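Local coordinates for protein putative thioesterase II (Thermobifida fusca, PDB 3BBJ) that probably hydrolyses acyl-CoA thioesters, as a putative thioesterase II with two hotdog domains in one chain, at residues A[85-90]-A[107-112]; A[175-180]-A[232-237]; A[189-194]-A[228-233]. One frame throughout, in Å; residues are numbered along the deposited sequence.

Contact 1 of 3, residues A[85-90]-A[107-112]; sequences RTVTTV and ATATLD. With EDO (1,2-ethanediol), chain G.
Thr88 and Thr108 pair as a hydrogen-bonded couple of two antiparallel strands, and their backbones bond in both directions: Thr88 N gives its hydrogen to Thr108 O at 2.8 Å, and Thr108 N gives its own to Thr88 O at 2.9 Å. Thr88 O is gripped a second time by the hydroxyl of the same partner, with Thr108 OG1 2.8 Å away, in the carbonyl plane and on a lone pair, while the amide comes from above that plane. The torsion explains this second bond: with chi1 at 82° OG1 sits between its own N and carbonyl carbon, turned to the neighbouring strand. Ser53 also bonds to this hydroxyl, and Thr88 OG1 reaches Asp54.

Beyond the strand ends a water joins the two chain segments, donating to Thr86 O at 2.6 Å and accepting from Thr110 N at 3.0 Å. A 1,2-ethanediol, probably from the crystallisation liquor, takes the amides of Thr86 and Val87 on its O1. Weaker CA-H...O contacts follow the ladder, the shorter running from Val87 CA to Thr108 O at 3.2 Å.

Apolar contact is slight. Val87 sets CG1 against Ala107 CB at 3.9 Å and CG2, more loosely, against Ala109 CB. Thr89 and Ala107 share a face that packs on His66 and Val218 of the second subunit, and Val87 packs on Trp246 of that subunit, whereas Thr108 looks to Leu50 of helix 38-51. What is held together here is the open end of the beta hairpin formed by strands 88-96 and 99-109, in the N-terminal hotdog domain.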
loop_
_atom_site.group_PDB
_atom_site.type_symbol
_atom_site.label_atom_id
_atom_site.label_comp_id
_atom_site.label_asym_id
_atom_site.label_seq_id
_atom_site.Cartn_x
_atom_site.Cartn_y
_atom_site.Cartn_z
ATOM N N ARG A 85 13.923 -13.125 13.346
ATOM C CA ARG A 85 13.501 -13.128 14.741
ATOM C C ARG A 85 12.253 -12.274 14.939
ATOM O O ARG A 85 11.427 -12.588 15.789
ATOM C CB ARG A 85 14.624 -12.635 15.664
ATOM N N THR A 86 12.110 -11.205 14.157
ATOM C CA THR A 86 10.979 -10.300 14.298
ATOM C C THR A 86 10.009 -10.415 13.130
ATOM O O THR A 86 8.812 -10.479 13.369
ATOM C CB THR A 86 11.438 -8.832 14.468
ATOM O OG1 THR A 86 12.180 -8.718 15.683
ATOM C CG2 THR A 86 10.240 -7.863 14.542
ATOM N N VAL A 87 10.520 -10.444 11.894
ATOM C CA VAL A 87 9.677 -10.516 10.675
ATOM C C VAL A 87 10.023 -11.707 9.767
ATOM O O VAL A 87 11.177 -11.926 9.446
ATOM C CB VAL A 87 9.777 -9.183 9.834
ATOM C CG1 VAL A 87 8.965 -9.252 8.542
ATOM C CG2 VAL A 87 9.319 -7.997 10.655
ATOM N N THR A 88 9.006 -12.484 9.380
ATOM C CA THR A 88 9.150 -13.599 8.417
ATOM C C THR A 88 8.214 -13.338 7.241
ATOM O O THR A 88 7.008 -13.209 7.408
ATOM C CB THR A 88 8.821 -14.981 9.031
ATOM O OG1 THR A 88 9.825 -15.326 9.991
ATOM C CG2 THR A 88 8.793 -16.073 7.969
ATOM N N THR A 89 8.780 -13.294 6.049
ATOM C CA THR A 89 8.040 -12.907 4.862
ATOM C C THR A 89 7.757 -14.086 3.930
ATOM O O THR A 89 8.682 -14.785 3.502
ATOM C CB THR A 89 8.790 -11.776 4.164
ATOM O OG1 THR A 89 8.889 -10.701 5.098
ATOM C CG2 THR A 89 8.050 -11.282 2.903
ATOM N N VAL A 90 6.466 -14.278 3.640
ATOM C CA VAL A 90 5.954 -15.390 2.841
ATOM C C VAL A 90 5.218 -14.907 1.574
ATOM O O VAL A 90 4.380 -14.004 1.611
ATOM C CB VAL A 90 4.978 -16.305 3.699
ATOM C CG1 VAL A 90 4.558 -17.593 2.929
ATOM C CG2 VAL A 90 5.613 -16.672 5.048
ATOM N N ALA A 107 4.396 -9.725 5.228
ATOM C CA ALA A 107 5.373 -9.582 6.286
ATOM C C ALA A 107 4.625 -10.038 7.524
ATOM O O ALA A 107 3.644 -9.394 7.932
ATOM C CB ALA A 107 5.841 -8.129 6.428
ATOM N N THR A 108 5.064 -11.160 8.101
ATOM C CA THR A 108 4.454 -11.675 9.324
ATOM C C THR A 108 5.379 -11.412 10.493
ATOM O O THR A 108 6.608 -11.467 10.361
ATOM C CB THR A 108 4.128 -13.191 9.271
ATOM O OG1 THR A 108 5.304 -13.947 9.561
ATOM C CG2 THR A 108 3.559 -13.601 7.894
ATOM N N ALA A 109 4.764 -11.101 11.626
ATOM C CA ALA A 109 5.469 -10.844 12.875
ATOM C C ALA A 109 4.482 -11.188 14.001
ATOM O O ALA A 109 3.375 -11.632 13.733
ATOM C CB ALA A 109 5.908 -9.396 12.956
ATOM N N THR A 110 4.890 -11.010 15.248
ATOM C CA THR A 110 4.015 -11.275 16.378
ATOM C C THR A 110 3.873 -9.992 17.157
ATOM O O THR A 110 4.803 -9.558 17.789
ATOM C CB THR A 110 4.576 -12.403 17.283
ATOM O OG1 THR A 110 4.689 -13.602 16.505
ATOM C CG2 THR A 110 3.655 -12.662 18.509
ATOM N N LEU A 111 2.702 -9.381 17.088
ATOM C CA LEU A 111 2.442 -8.148 17.801
ATOM C C LEU A 111 2.089 -8.420 19.258
ATOM O O LEU A 111 1.593 -9.491 19.593
ATOM C CB LEU A 111 1.279 -7.404 17.163
ATOM C CG LEU A 111 1.414 -6.967 15.704
ATOM C CD1 LEU A 111 0.176 -6.161 15.322
ATOM C CD2 LEU A 111 2.695 -6.180 15.518
ATOM N N ASP A 112 2.323 -7.418 20.097
ATOM C CA ASP A 112 1.977 -7.460 21.501
ATOM C C ASP A 112 0.522 -6.998 21.589
ATOM O O ASP A 112 0.236 -5.845 21.279
ATOM C CB ASP A 112 2.927 -6.537 22.292
ATOM C CG ASP A 112 2.523 -6.351 23.753
ATOM O OD1 ASP A 112 1.565 -6.995 24.226
ATOM O OD2 ASP A 112 3.179 -5.526 24.432
HETATM C C1 EDO G . 14.803 -8.996 12.129
HETATM O O1 EDO G . 13.731 -9.891 11.790
HETATM C C2 EDO G . 15.458 -9.367 13.475
HETATM O O2 EDO G . 15.329 -8.359 14.494
HETATM O O HOH W 1 7.772 -10.391 15.755
#

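Contact 2 of 3, residues A[175-180]-A[232-237]; sequences CGYVDL and PLAFRS
The ring of Phe235 lies over the Cys175-Gly176 peptide of the neighbouring strand, with Gly176 N 3.5 Å above the plane over the ring centre and Gly176 CA in a CH-pi contact 29° off the normal. A chi1 of 71° puts CG between the backbone N and the carbonyl carbon and swings the ring across instead of down its own strand. Gly176 leaves room for the ring, and its backbone angles would in any case press a CB against the carbonyl O of Cys175. The side chains of Val178 and Phe235 cross at about a right angle, Val178 CB 4.1 Å from Phe235 CD2, and Val153 and Phe155 of strand 151-155 also touch the phenyl group. With Phe235 cut back to an alanine, the glycine backbone would probably lose its cover and Val178 its aromatic neighbour. On the other face, Tyr177 CE2 meets Ala234 CB at 4.0 Å.

Aromatic over glycine is a known cross-strand pairing of antiparallel sheets, and here it belongs to the sheet of the C-terminal hotdog domain. Two hydrogen-bonded pairs, Gly176 with Phe235 and Val178 with Leu233, carry the ladder. Phe235 N reaches Gly176 O at 2.8 Å, and the return bond from Gly176 N to Phe235 O is longer, 3.2 Å.

Where the ladder ends, Asp179 lays its carboxylate against Pro232, with OD2 3.4 Å from Pro232 CA. Ser187 bonds to that OD2, and Leu180 N to OD1. Tyr177 OH is hydrogen-bonded to Pro127 O, and Arg236 leads away to a salt bridge with Asp252.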
loop_
_atom_site.group_PDB
_atom_site.type_symbol
_atom_site.label_atom_id
_atom_site.label_comp_id
_atom_site.label_asym_id
_atom_site.label_seq_id
_atom_site.Cartn_x
_atom_site.Cartn_y
_atom_site.Cartn_z
ATOM N N CYS A 175 -18.630 5.757 6.140
ATOM C CA CYS A 175 -18.259 5.238 7.444
ATOM C C CYS A 175 -19.417 4.525 8.119
ATOM O O CYS A 175 -20.581 4.600 7.700
ATOM C CB CYS A 175 -17.706 6.334 8.345
ATOM S SG CYS A 175 -18.898 7.575 8.765
ATOM N N GLY A 176 -19.085 3.804 9.169
ATOM C CA GLY A 176 -20.064 3.010 9.844
ATOM C C GLY A 176 -19.388 1.814 10.462
ATOM O O GLY A 176 -18.238 1.895 10.876
ATOM N N TYR A 177 -20.124 0.709 10.528
ATOM C CA TYR A 177 -19.653 -0.515 11.149
ATOM C C TYR A 177 -19.804 -1.694 10.195
ATOM O O TYR A 177 -20.741 -1.746 9.398
ATOM C CB TYR A 177 -20.422 -0.744 12.458
ATOM C CG TYR A 177 -20.282 0.430 13.397
ATOM C CD1 TYR A 177 -21.023 1.589 13.187
ATOM C CD2 TYR A 177 -19.376 0.405 14.456
ATOM C CE1 TYR A 177 -20.889 2.685 14.001
ATOM C CE2 TYR A 177 -19.224 1.508 15.291
ATOM C CZ TYR A 177 -19.991 2.645 15.060
ATOM O OH TYR A 177 -19.866 3.746 15.871
ATOM N N VAL A 178 -18.867 -2.627 10.280
ATOM C CA VAL A 178 -18.885 -3.823 9.453
ATOM C C VAL A 178 -18.497 -5.038 10.259
ATOM O O VAL A 178 -17.682 -4.950 11.189
ATOM C CB VAL A 178 -17.913 -3.712 8.276
ATOM C CG1 VAL A 178 -16.419 -3.456 8.763
ATOM C CG2 VAL A 178 -18.031 -4.938 7.391
ATOM N N ASP A 179 -19.090 -6.173 9.899
ATOM C CA ASP A 179 -18.804 -7.461 10.536
ATOM C C ASP A 179 -19.362 -8.549 9.634
ATOM O O ASP A 179 -20.099 -8.253 8.687
ATOM C CB ASP A 179 -19.484 -7.523 11.917
ATOM C CG ASP A 179 -18.782 -8.486 12.896
ATOM O OD1 ASP A 179 -17.979 -9.353 12.465
ATOM O OD2 ASP A 179 -19.041 -8.351 14.116
ATOM N N LEU A 180 -19.002 -9.793 9.908
ATOM C CA LEU A 180 -19.643 -10.943 9.268
ATOM C C LEU A 180 -21.149 -10.918 9.579
ATOM O O LEU A 180 -21.567 -10.440 10.629
ATOM C CB LEU A 180 -19.032 -12.254 9.776
ATOM C CG LEU A 180 -17.552 -12.504 9.436
ATOM C CD1 LEU A 180 -17.034 -13.753 10.136
ATOM C CD2 LEU A 180 -17.396 -12.618 7.928
ATOM N N PRO A 232 -17.852 -5.969 16.000
ATOM C CA PRO A 232 -17.930 -5.224 14.763
ATOM C C PRO A 232 -16.813 -4.189 14.676
ATOM O O PRO A 232 -16.400 -3.619 15.693
ATOM C CB PRO A 232 -19.303 -4.541 14.851
ATOM C CG PRO A 232 -19.629 -4.502 16.271
ATOM C CD PRO A 232 -19.040 -5.744 16.838
ATOM N N LEU A 233 -16.338 -3.948 13.463
ATOM C CA LEU A 233 -15.297 -2.947 13.243
ATOM C C LEU A 233 -15.916 -1.665 12.714
ATOM O O LEU A 233 -16.812 -1.713 11.870
ATOM C CB LEU A 233 -14.252 -3.490 12.271
ATOM C CG LEU A 233 -13.558 -4.737 12.833
ATOM C CD1 LEU A 233 -12.787 -5.525 11.781
ATOM C CD2 LEU A 233 -12.663 -4.337 13.987
ATOM N N ALA A 234 -15.468 -0.532 13.250
ATOM C CA ALA A 234 -15.804 0.779 12.702
ATOM C C ALA A 234 -14.913 0.989 11.468
ATOM O O ALA A 234 -13.715 0.676 11.520
ATOM C CB ALA A 234 -15.533 1.877 13.733
ATOM N N PHE A 235 -15.484 1.529 10.383
ATOM C CA PHE A 235 -14.748 1.737 9.146
ATOM C C PHE A 235 -14.906 3.145 8.626
ATOM O O PHE A 235 -15.851 3.839 8.959
ATOM C CB PHE A 235 -15.200 0.757 8.051
ATOM C CG PHE A 235 -16.604 1.036 7.490
ATOM C CD1 PHE A 235 -16.798 1.958 6.460
ATOM C CD2 PHE A 235 -17.710 0.353 7.968
ATOM C CE1 PHE A 235 -18.076 2.216 5.961
ATOM C CE2 PHE A 235 -18.982 0.599 7.459
ATOM C CZ PHE A 235 -19.161 1.535 6.464
ATOM N N ARG A 236 -13.942 3.558 7.805
ATOM C CA ARG A 236 -14.029 4.801 7.061
ATOM C C ARG A 236 -13.342 4.548 5.747
ATOM O O ARG A 236 -12.216 4.005 5.722
ATOM C CB ARG A 236 -13.346 5.961 7.777
ATOM C CG ARG A 236 -13.352 7.243 6.932
ATOM C CD ARG A 236 -12.370 8.321 7.385
ATOM N NE ARG A 236 -11.099 7.751 7.843
ATOM C CZ ARG A 236 -9.975 8.432 8.027
ATOM N NH1 ARG A 236 -9.917 9.735 7.751
ATOM N NH2 ARG A 236 -8.894 7.790 8.468
ATOM N N SER A 237 -14.021 4.945 4.668
ATOM C CA SER A 237 -13.519 4.763 3.298
ATOM C C SER A 237 -13.447 6.093 2.576
ATOM O O SER A 237 -14.399 6.833 2.582
ATOM C CB SER A 237 -14.412 3.824 2.511
ATOM O OG SER A 237 -13.846 3.641 1.231
#

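Contact 3 of 3, residues A[189-194]-A[228-233]; sequences KDPLAF and PEPGPL
Phe194 N bonds to Pro191 O at 3.0 Å, closing the first turn of helix 191-198, and the side chains of these two residues are then presented to segment 228-233. Asp190 is in the N-cap position just before the helix, and its carbonyl O accepts two weak bonds, from Ala193 N and Phe194 N. No hydrogen bond crosses to the facing segment, so the contact itself is made by carbon.

At the centre is Pro191, which meets two prolines, Pro228 at its CB and Pro230 at its CG. Pro191 CB touches Pro228 CG at 3.7 Å, and Pro191 CG presses on Pro230 CA at 3.5 Å, the two rings crossing at a slant. One residue on, Leu192 CD2 reaches Pro228 CD at 3.6 Å. A chi1 of 166° turns the Phe194 ring away from its own amide and along past Leu233; there Phe194 CE2 and Leu233 CD1 lie 4.0 Å apart, the side chains running in opposite directions.

The proline-rich loop packs on the first turn of the helix and leads into strand 233-243, with Phe194 packed on the sheet, consistent with the helix-against-sheet packing of a hotdog domain.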
loop_
_atom_site.group_PDB
_atom_site.type_symbol
_atom_site.label_atom_id
_atom_site.label_comp_id
_atom_site.label_asym_id
_atom_site.label_seq_id
_atom_site.Cartn_x
_atom_site.Cartn_y
_atom_site.Cartn_z
ATOM N N LYS A 189 -15.325 -14.981 14.909
ATOM C CA LYS A 189 -14.667 -15.584 16.082
ATOM C C LYS A 189 -13.216 -15.106 16.190
ATOM O O LYS A 189 -12.756 -14.724 17.276
ATOM C CB LYS A 189 -14.696 -17.124 16.054
ATOM C CG LYS A 189 -15.545 -17.747 17.154
ATOM C CD LYS A 189 -17.058 -17.606 16.948
ATOM C CE LYS A 189 -17.658 -18.789 16.187
ATOM N NZ LYS A 189 -19.132 -18.855 16.413
ATOM N N ASP A 190 -12.504 -15.147 15.063
ATOM C CA ASP A 190 -11.142 -14.642 14.993
ATOM C C ASP A 190 -11.083 -13.384 14.106
ATOM O O ASP A 190 -10.931 -13.475 12.880
ATOM C CB ASP A 190 -10.175 -15.708 14.477
ATOM C CG ASP A 190 -8.723 -15.218 14.456
ATOM O OD1 ASP A 190 -8.366 -14.345 15.291
ATOM O OD2 ASP A 190 -7.940 -15.702 13.602
ATOM N N PRO A 191 -11.191 -12.199 14.729
ATOM C CA PRO A 191 -11.137 -10.925 14.019
ATOM C C PRO A 191 -9.978 -10.800 13.033
ATOM O O PRO A 191 -10.141 -10.242 11.951
ATOM C CB PRO A 191 -10.924 -9.902 15.149
ATOM C CG PRO A 191 -11.462 -10.516 16.341
ATOM C CD PRO A 191 -11.370 -12.007 16.179
ATOM N N LEU A 192 -8.822 -11.320 13.411
ATOM C CA LEU A 192 -7.618 -11.165 12.602
ATOM C C LEU A 192 -7.753 -11.872 11.284
ATOM O O LEU A 192 -7.233 -11.405 10.265
ATOM C CB LEU A 192 -6.405 -11.692 13.350
ATOM C CG LEU A 192 -6.044 -10.858 14.573
ATOM C CD1 LEU A 192 -5.184 -11.685 15.546
ATOM C CD2 LEU A 192 -5.336 -9.575 14.118
ATOM N N ALA A 193 -8.455 -13.001 11.313
ATOM C CA ALA A 193 -8.709 -13.794 10.114
ATOM C C ALA A 193 -9.633 -13.040 9.163
ATOM O O ALA A 193 -9.551 -13.198 7.958
ATOM C CB ALA A 193 -9.332 -15.151 10.504
ATOM N N PHE A 194 -10.497 -12.202 9.734
ATOM C CA PHE A 194 -11.553 -11.481 9.000
ATOM C C PHE A 194 -11.107 -10.125 8.446
ATOM O O PHE A 194 -11.719 -9.608 7.518
ATOM C CB PHE A 194 -12.755 -11.308 9.942
ATOM C CG PHE A 194 -13.801 -10.314 9.474
ATOM C CD1 PHE A 194 -14.570 -10.564 8.350
ATOM C CD2 PHE A 194 -14.068 -9.168 10.223
ATOM C CE1 PHE A 194 -15.553 -9.657 7.939
ATOM C CE2 PHE A 194 -15.053 -8.250 9.826
ATOM C CZ PHE A 194 -15.799 -8.500 8.683
ATOM N N PRO A 228 -7.120 -6.647 17.519
ATOM C CA PRO A 228 -8.444 -6.258 17.949
ATOM C C PRO A 228 -9.116 -7.331 18.793
ATOM O O PRO A 228 -8.843 -8.535 18.638
ATOM C CB PRO A 228 -9.210 -6.119 16.635
ATOM C CG PRO A 228 -8.613 -7.140 15.770
ATOM C CD PRO A 228 -7.146 -7.242 16.171
ATOM N N GLU A 229 -10.000 -6.890 19.677
ATOM C CA GLU A 229 -10.845 -7.824 20.402
ATOM C C GLU A 229 -12.046 -8.080 19.477
ATOM O O GLU A 229 -12.386 -7.220 18.666
ATOM C CB GLU A 229 -11.279 -7.250 21.762
ATOM C CG GLU A 229 -11.319 -8.270 22.905
ATOM C CD GLU A 229 -9.950 -8.892 23.221
ATOM O OE1 GLU A 229 -9.026 -8.138 23.593
ATOM O OE2 GLU A 229 -9.803 -10.134 23.123
ATOM N N PRO A 230 -12.678 -9.271 19.575
ATOM C CA PRO A 230 -13.844 -9.567 18.728
ATOM C C PRO A 230 -14.947 -8.517 18.769
ATOM O O PRO A 230 -15.074 -7.781 19.750
ATOM C CB PRO A 230 -14.346 -10.908 19.274
ATOM C CG PRO A 230 -13.127 -11.561 19.860
ATOM C CD PRO A 230 -12.341 -10.421 20.448
ATOM N N GLY A 231 -15.705 -8.445 17.675
ATOM C CA GLY A 231 -16.827 -7.529 17.557
ATOM C C GLY A 231 -16.781 -6.741 16.268
ATOM O O GLY A 231 -15.784 -6.810 15.521
ATOM N N PRO A 232 -17.852 -5.969 16.000
ATOM C CA PRO A 232 -17.930 -5.224 14.763
ATOM C C PRO A 232 -16.813 -4.189 14.676
ATOM O O PRO A 232 -16.400 -3.619 15.693
ATOM C CB PRO A 232 -19.303 -4.541 14.851
ATOM C CG PRO A 232 -19.629 -4.502 16.271
ATOM C CD PRO A 232 -19.040 -5.744 16.838
ATOM N N LEU A 233 -16.338 -3.948 13.463
ATOM C CA LEU A 233 -15.297 -2.947 13.243
ATOM C C LEU A 233 -15.916 -1.665 12.714
ATOM O O LEU A 233 -16.812 -1.713 11.870
ATOM C CB LEU A 233 -14.252 -3.490 12.271
ATOM C CG LEU A 233 -13.558 -4.737 12.833
ATOM C CD1 LEU A 233 -12.787 -5.525 11.781
ATOM C CD2 LEU A 233 -12.663 -4.337 13.987
#

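Contacts 2 and 3 belong to one piece of the C-terminal hotdog domain. They share Pro232 and Leu233, and Phe194 of contact 3 packs on Asp179 and Leu180 of contact 2, so helix 191-198 is joined to the strand pair beside it. Contact 1 lies apart in the N-terminal domain, its centre about 26 Å from that of contact 2. Contacts 1 and 2 are both buried antiparallel ladders, but contact 1 is rich in threonine and lies against the second subunit, while contact 2 has an aromatic centre and no other chain touches it. Contact 3, partly exposed, rests on proline, leucine and phenylalanine packing, with no hydrogen bond across.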